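Local coordinates for protein glycoside Hydrolase (Bacteroides plebeius, PDB 5T3B) that probably hydrolyses glycosidic bonds in polysaccharides, as a family 50 glycoside hydrolase from a human gut bacterium, at residues A[146-151]-A[173-178]; A[313-318]-A[353-358]. All blocks are in the same frame, centred on the assembly; numbering follows the deposited sequence. Where two conformers were deposited one is given.

Contacts 1 and 2 share no helix or strand and follow one another along the chain, their centres about 30 Å apart and their nearest atoms about 15 Å. Contact 1 pairs two helices, 145-158 and 169-182, and all its touching residues are buried, although it lies farther from the centre of the chain (about 22 Å, centre to centre) than contact 2 (about 15 Å). Contact 2, only partly buried, joins helix 300-324 to the end of helix 345-354 and the turn beyond. Contact 1 meets through methyl groups and one indole edge; contact 2 uses ring faces, under a serine carbon and a cysteine sulfur; salt bridges flank both, within each segment in contact 1.

Contact 1 (A[146-151]-A[173-178]); sequences DDWVAK and DKAVND
V149 and A175 meet between helical segments 146-151 and 173-178, whose axes approach to 9.5 Å and cross at -71°. The aliphatic part is small, at ordinary van der Waals distances. V149 CG2 lies 3.9 Å from A175 CB and 3.8 Å from the carbonyl oxygen A175 O, so a single methyl rests on both the side chain and the backbone of one residue. With CG1 anti to the backbone N (chi1 -174°), the other branch is carried on toward V176, where V149 CG1 comes within 4.3 Å of V176 CG2.

The aromatic part is an edge contact: W148 brings CZ3, on its six-membered ring, to 4.0 Å from A175 CB, and that methyl sits in the indole plane. Elsewhere the indole stacks with F129 and meets Y142 and F138 edge-to-face, while its NE1 is hydrogen-bonded to the hydroxyl of Y440.

Each segment has its own salt bridge, between residues one turn apart. K174 NZ reaches the syn lone pair of D178 OD2 at 2.7 Å, and K151 NZ, which also binds the carbonyl of L141, pairs with D147 OD2 at 2.8 Å; no hydrogen bond crosses between the segments. Helix 145-158 leads into strand 163-165, and helix 169-182 leads on from there to strand 188-190; this order suits neighbouring helices outside the (beta/alpha)8 barrel expected of family 50.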
loop_
_atom_site.group_PDB
_atom_site.type_symbol
_atom_site.label_atom_id
_atom_site.label_comp_id
_atom_site.label_asym_id
_atom_site.label_seq_id
_atom_site.Cartn_x
_atom_site.Cartn_y
_atom_site.Cartn_z
ATOM N N ASP A 146 12.816 -19.914 -10.881
ATOM C CA ASP A 146 11.614 -20.001 -11.727
ATOM C C ASP A 146 10.485 -20.825 -11.099
ATOM O O ASP A 146 9.297 -20.445 -11.141
ATOM C CB ASP A 146 12.034 -20.563 -13.095
ATOM C CG ASP A 146 10.859 -20.838 -14.043
ATOM O OD1 ASP A 146 10.158 -19.901 -14.429
ATOM O OD2 ASP A 146 10.564 -22.018 -14.362
ATOM N N ASP A 147 10.877 -21.985 -10.550
ATOM C CA ASP A 147 9.884 -22.827 -9.895
ATOM C C ASP A 147 9.189 -22.102 -8.741
ATOM O O ASP A 147 8.003 -22.253 -8.536
ATOM C CB ASP A 147 10.561 -24.139 -9.442
ATOM C CG ASP A 147 9.599 -25.199 -8.973
ATOM O OD1 ASP A 147 8.632 -25.500 -9.695
ATOM O OD2 ASP A 147 9.868 -25.758 -7.873
ATOM N N TRP A 148 9.983 -21.357 -7.987
ATOM C CA TRP A 148 9.445 -20.551 -6.909
ATOM C C TRP A 148 8.409 -19.524 -7.413
ATOM O O TRP A 148 7.309 -19.439 -6.884
ATOM C CB TRP A 148 10.577 -19.916 -6.140
ATOM C CG TRP A 148 10.157 -18.867 -5.141
ATOM C CD1 TRP A 148 9.456 -19.053 -3.984
ATOM C CD2 TRP A 148 10.411 -17.454 -5.194
ATOM N NE1 TRP A 148 9.274 -17.871 -3.326
ATOM C CE2 TRP A 148 9.830 -16.880 -4.058
ATOM C CE3 TRP A 148 11.059 -16.637 -6.134
ATOM C CZ2 TRP A 148 9.925 -15.508 -3.813
ATOM C CZ3 TRP A 148 11.140 -15.276 -5.915
ATOM C CH2 TRP A 148 10.544 -14.739 -4.787
ATOM N N VAL A 149 8.748 -18.809 -8.471
ATOM C CA VAL A 149 7.791 -17.822 -9.001
ATOM C C VAL A 149 6.550 -18.521 -9.530
ATOM O O VAL A 149 5.412 -18.115 -9.277
ATOM C CB VAL A 149 8.371 -16.837 -10.015
ATOM C CG1 VAL A 149 7.303 -15.818 -10.346
ATOM C CG2 VAL A 149 9.633 -16.181 -9.490
ATOM N N ALA A 150 6.758 -19.615 -10.277
ATOM C CA ALA A 150 5.610 -20.292 -10.887
ATOM C C ALA A 150 4.666 -20.864 -9.853
ATOM O O ALA A 150 3.424 -20.738 -9.941
ATOM C CB ALA A 150 6.134 -21.357 -11.817
ATOM N N LYS A 151 5.250 -21.575 -8.878
ATOM C CA LYS A 151 4.420 -22.119 -7.849
ATOM C C LYS A 151 3.713 -21.053 -7.057
ATOM O O LYS A 151 2.560 -21.228 -6.653
ATOM C CB LYS A 151 5.254 -22.984 -6.913
ATOM C CG LYS A 151 5.580 -24.374 -7.446
ATOM C CD LYS A 151 6.638 -25.093 -6.564
ATOM C CE LYS A 151 6.673 -26.575 -6.893
ATOM N NZ LYS A 151 7.952 -27.175 -6.411
ATOM N N ASP A 173 12.711 -8.825 -7.579
ATOM C CA ASP A 173 12.177 -8.087 -8.724
ATOM C C ASP A 173 12.597 -8.768 -10.032
ATOM O O ASP A 173 11.733 -8.897 -10.926
ATOM C CB ASP A 173 12.688 -6.680 -8.721
ATOM C CG ASP A 173 12.013 -5.756 -7.684
ATOM O OD1 ASP A 173 11.006 -6.127 -7.092
ATOM O OD2 ASP A 173 12.536 -4.631 -7.499
ATOM N N LYS A 174 13.865 -9.180 -10.172
ATOM C CA LYS A 174 14.320 -9.824 -11.423
ATOM C C LYS A 174 13.625 -11.194 -11.595
ATOM O O LYS A 174 13.285 -11.548 -12.699
ATOM C CB LYS A 174 15.826 -9.953 -11.435
ATOM C CG LYS A 174 16.354 -10.593 -12.690
ATOM C CD LYS A 174 17.797 -10.395 -12.890
ATOM C CE LYS A 174 18.175 -10.754 -14.323
ATOM N NZ LYS A 174 17.834 -12.128 -14.740
ATOM N N ALA A 175 13.480 -11.942 -10.518
ATOM C CA ALA A 175 12.844 -13.261 -10.617
ATOM C C ALA A 175 11.467 -13.157 -11.214
ATOM O O ALA A 175 11.107 -13.902 -12.116
ATOM C CB ALA A 175 12.794 -13.913 -9.264
ATOM N N VAL A 176 10.668 -12.248 -10.702
ATOM C CA VAL A 176 9.308 -12.073 -11.173
ATOM C C VAL A 176 9.319 -11.483 -12.614
ATOM O O VAL A 176 8.535 -11.895 -13.457
ATOM C CB VAL A 176 8.512 -11.205 -10.228
ATOM C CG1 VAL A 176 7.172 -10.865 -10.793
ATOM C CG2 VAL A 176 8.364 -11.899 -8.880
ATOM N N ASN A 177 10.215 -10.538 -12.850
ATOM C CA ASN A 177 10.306 -9.920 -14.151
ATOM C C ASN A 177 10.638 -10.939 -15.231
ATOM O O ASN A 177 10.018 -10.985 -16.292
ATOM C CB ASN A 177 11.307 -8.757 -14.076
ATOM C CG ASN A 177 11.219 -7.819 -15.255
ATOM O OD1 ASN A 177 11.868 -8.017 -16.283
ATOM N ND2 ASN A 177 10.454 -6.778 -15.087
ATOM N N ASP A 178 11.602 -11.800 -14.929
ATOM C CA ASP A 178 12.019 -12.858 -15.871
ATOM C C ASP A 178 10.843 -13.819 -16.100
ATOM O O ASP A 178 10.544 -14.243 -17.253
ATOM C CB ASP A 178 13.195 -13.664 -15.298
ATOM C CG ASP A 178 14.522 -12.924 -15.335
ATOM O OD1 ASP A 178 14.635 -11.906 -16.031
ATOM O OD2 ASP A 178 15.456 -13.392 -14.650
#

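Contact 2 (A[313-318]-A[353-358]); sequences KYYSAI and KYCDVI. With EDO (1,2-ethanediol), chain M.
S316 sits squarely on the ring of Y354: its CB is 3.4 Å from the ring centroid and 11° off the normal, a CH-pi contact over the centre of one face. K353 CB lies against the opposite face, nearer the rim, so the phenol is sandwiched between serine and lysine carbons. Its CG is anti to the carbonyl carbon (chi1 -60°), which lays the ring across the backbone of S316, with Y354 CG 3.7 Å from S316 CA. Deeper in, Y354 CB packs 3.8 Å from Y315 CB, and C355 SG stands over the Y315 ring, 3.9 Å from its centroid and offset to the CD1-CE1 rim, as a sulfur-aromatic contact.

The outer side is polar and looser. The hydroxyl of Y354 is hydrogen-bonded to E312, whose carboxylate also forms a salt bridge with K353. K319 holds both the carbonyl of Y354 and the carboxylate of D356, beside which a 1,2-ethanediol, probably from the crystallisation liquor, places O1 2.9 Å from D356 OD2. A leucine in place of Y354 would probably strip S316 of its flat platform and leave E312 without the hydroxyl it binds.

Helix 300-324 thus packs on the last residues of helix 345-354. The chain leaves helical geometry at C355 and enters strand 358-361, parallel to strand 385-394.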
loop_
_atom_site.group_PDB
_atom_site.type_symbol
_atom_site.label_atom_id
_atom_site.label_comp_id
_atom_site.label_asym_id
_atom_site.label_seq_id
_atom_site.Cartn_x
_atom_site.Cartn_y
_atom_site.Cartn_z
ATOM N N LYS A 313 6.417 19.389 -4.239
ATOM C CA LYS A 313 7.666 19.402 -4.974
ATOM C C LYS A 313 8.180 17.967 -5.234
ATOM O O LYS A 313 8.779 17.684 -6.268
ATOM C CB LYS A 313 8.727 20.235 -4.259
ATOM C CG LYS A 313 8.416 21.713 -4.256
ATOM C CD LYS A 313 9.621 22.475 -3.766
ATOM C CE LYS A 313 10.674 22.587 -4.842
ATOM N NZ LYS A 313 10.289 23.325 -6.122
ATOM N N TYR A 314 7.930 17.076 -4.265
ATOM C CA TYR A 314 8.316 15.683 -4.381
ATOM C C TYR A 314 7.529 14.978 -5.500
ATOM O O TYR A 314 8.096 14.471 -6.463
ATOM C CB TYR A 314 8.146 15.034 -3.012
ATOM C CG TYR A 314 8.505 13.582 -3.016
ATOM C CD1 TYR A 314 9.832 13.177 -2.947
ATOM C CD2 TYR A 314 7.527 12.603 -3.177
ATOM C CE1 TYR A 314 10.187 11.838 -2.988
ATOM C CE2 TYR A 314 7.885 11.264 -3.194
ATOM C CZ TYR A 314 9.201 10.899 -3.170
ATOM O OH TYR A 314 9.531 9.573 -3.196
ATOM N N TYR A 315 6.201 14.933 -5.314
ATOM C CA TYR A 315 5.371 14.172 -6.218
ATOM C C TYR A 315 5.354 14.746 -7.631
ATOM O O TYR A 315 5.342 13.972 -8.604
ATOM C CB TYR A 315 3.950 14.078 -5.677
ATOM C CG TYR A 315 3.754 13.210 -4.435
ATOM C CD1 TYR A 315 4.242 11.897 -4.364
ATOM C CD2 TYR A 315 3.065 13.707 -3.352
ATOM C CE1 TYR A 315 3.953 11.124 -3.264
ATOM C CE2 TYR A 315 2.779 12.922 -2.262
ATOM C CZ TYR A 315 3.246 11.640 -2.219
ATOM O OH TYR A 315 2.963 10.863 -1.080
ATOM N N SER A 316 5.373 16.065 -7.763
ATOM C CA SER A 316 5.336 16.619 -9.071
ATOM C C SER A 316 6.602 16.338 -9.850
ATOM O O SER A 316 6.552 16.040 -11.056
ATOM C CB SER A 316 5.030 18.111 -8.985
ATOM O OG SER A 316 6.142 18.832 -8.406
ATOM N N ALA A 317 7.755 16.356 -9.185
ATOM C CA ALA A 317 8.987 16.025 -9.869
ATOM C C ALA A 317 8.944 14.611 -10.448
ATOM O O ALA A 317 9.430 14.350 -11.536
ATOM C CB ALA A 317 10.182 16.132 -8.934
ATOM N N ILE A 318 8.403 13.673 -9.667
ATOM C CA ILE A 318 8.401 12.297 -10.080
ATOM C C ILE A 318 7.375 12.057 -11.210
ATOM O O ILE A 318 7.648 11.411 -12.203
ATOM C CB ILE A 318 8.228 11.391 -8.862
ATOM C CG1 ILE A 318 9.486 11.583 -7.959
ATOM C CG2 ILE A 318 8.074 9.936 -9.317
ATOM C CD1 ILE A 318 9.321 11.038 -6.550
ATOM N N LYS A 353 -2.905 15.247 -7.025
ATOM C CA LYS A 353 -2.615 16.015 -8.274
ATOM C C LYS A 353 -1.626 15.280 -9.111
ATOM O O LYS A 353 -1.624 15.414 -10.336
ATOM C CB LYS A 353 -2.059 17.397 -7.939
ATOM C CG LYS A 353 -3.084 18.315 -7.391
ATOM C CD LYS A 353 -2.394 19.647 -6.948
ATOM C CE LYS A 353 -1.665 20.394 -8.011
ATOM N NZ LYS A 353 -1.069 21.651 -7.374
ATOM N N TYR A 354 -0.752 14.473 -8.519
ATOM C CA TYR A 354 0.431 13.882 -9.222
ATOM C C TYR A 354 0.537 12.384 -9.269
ATOM O O TYR A 354 1.042 11.798 -10.205
ATOM C CB TYR A 354 1.717 14.560 -8.671
ATOM C CG TYR A 354 1.740 16.010 -8.877
ATOM C CD1 TYR A 354 1.862 16.510 -10.201
ATOM C CD2 TYR A 354 1.576 16.908 -7.869
ATOM C CE1 TYR A 354 1.912 17.866 -10.451
ATOM C CE2 TYR A 354 1.570 18.290 -8.126
ATOM C CZ TYR A 354 1.671 18.727 -9.464
ATOM O OH TYR A 354 1.749 20.060 -9.784
ATOM N N CYS A 355 0.073 11.717 -8.270
ATOM C CA CYS A 355 0.131 10.275 -8.219
ATOM C C CYS A 355 -1.012 9.715 -9.075
ATOM O O CYS A 355 -2.120 10.248 -9.077
ATOM C CB CYS A 355 -0.002 9.739 -6.803
ATOM S SG CYS A 355 1.284 10.206 -5.675
ATOM N N ASP A 356 -0.758 8.626 -9.797
ATOM C CA ASP A 356 -1.874 7.913 -10.385
ATOM C C ASP A 356 -2.757 7.222 -9.358
ATOM O O ASP A 356 -3.967 7.146 -9.482
ATOM C CB ASP A 356 -1.363 6.935 -11.413
ATOM C CG ASP A 356 -0.660 7.652 -12.550
ATOM O OD1 ASP A 356 -1.386 8.376 -13.312
ATOM O OD2 ASP A 356 0.574 7.526 -12.730
ATOM N N VAL A 357 -2.105 6.680 -8.318
ATOM C CA VAL A 357 -2.789 6.097 -7.157
ATOM C C VAL A 357 -1.966 6.539 -5.943
ATOM O O VAL A 357 -0.750 6.478 -5.993
ATOM C CB VAL A 357 -2.840 4.559 -7.207
ATOM C CG1 VAL A 357 -3.603 3.998 -6.038
ATOM C CG2 VAL A 357 -3.433 4.077 -8.518
ATOM N N ILE A 358 -2.654 6.979 -4.901
ATOM C CA ILE A 358 -2.020 7.343 -3.654
ATOM C C ILE A 358 -1.801 6.087 -2.823
ATOM O O ILE A 358 -2.769 5.388 -2.523
ATOM C CB ILE A 358 -2.859 8.361 -2.886
ATOM C CG1 ILE A 358 -3.134 9.594 -3.743
ATOM C CG2 ILE A 358 -2.180 8.751 -1.578
ATOM C CD1 ILE A 358 -4.154 10.514 -3.173
HETATM C C1 EDO M . 1.317 7.042 -16.528
HETATM O O1 EDO M . 1.806 7.779 -15.394
HETATM C C2 EDO M . 0.154 7.788 -17.232
HETATM O O2 EDO M . -0.711 8.044 -16.098
#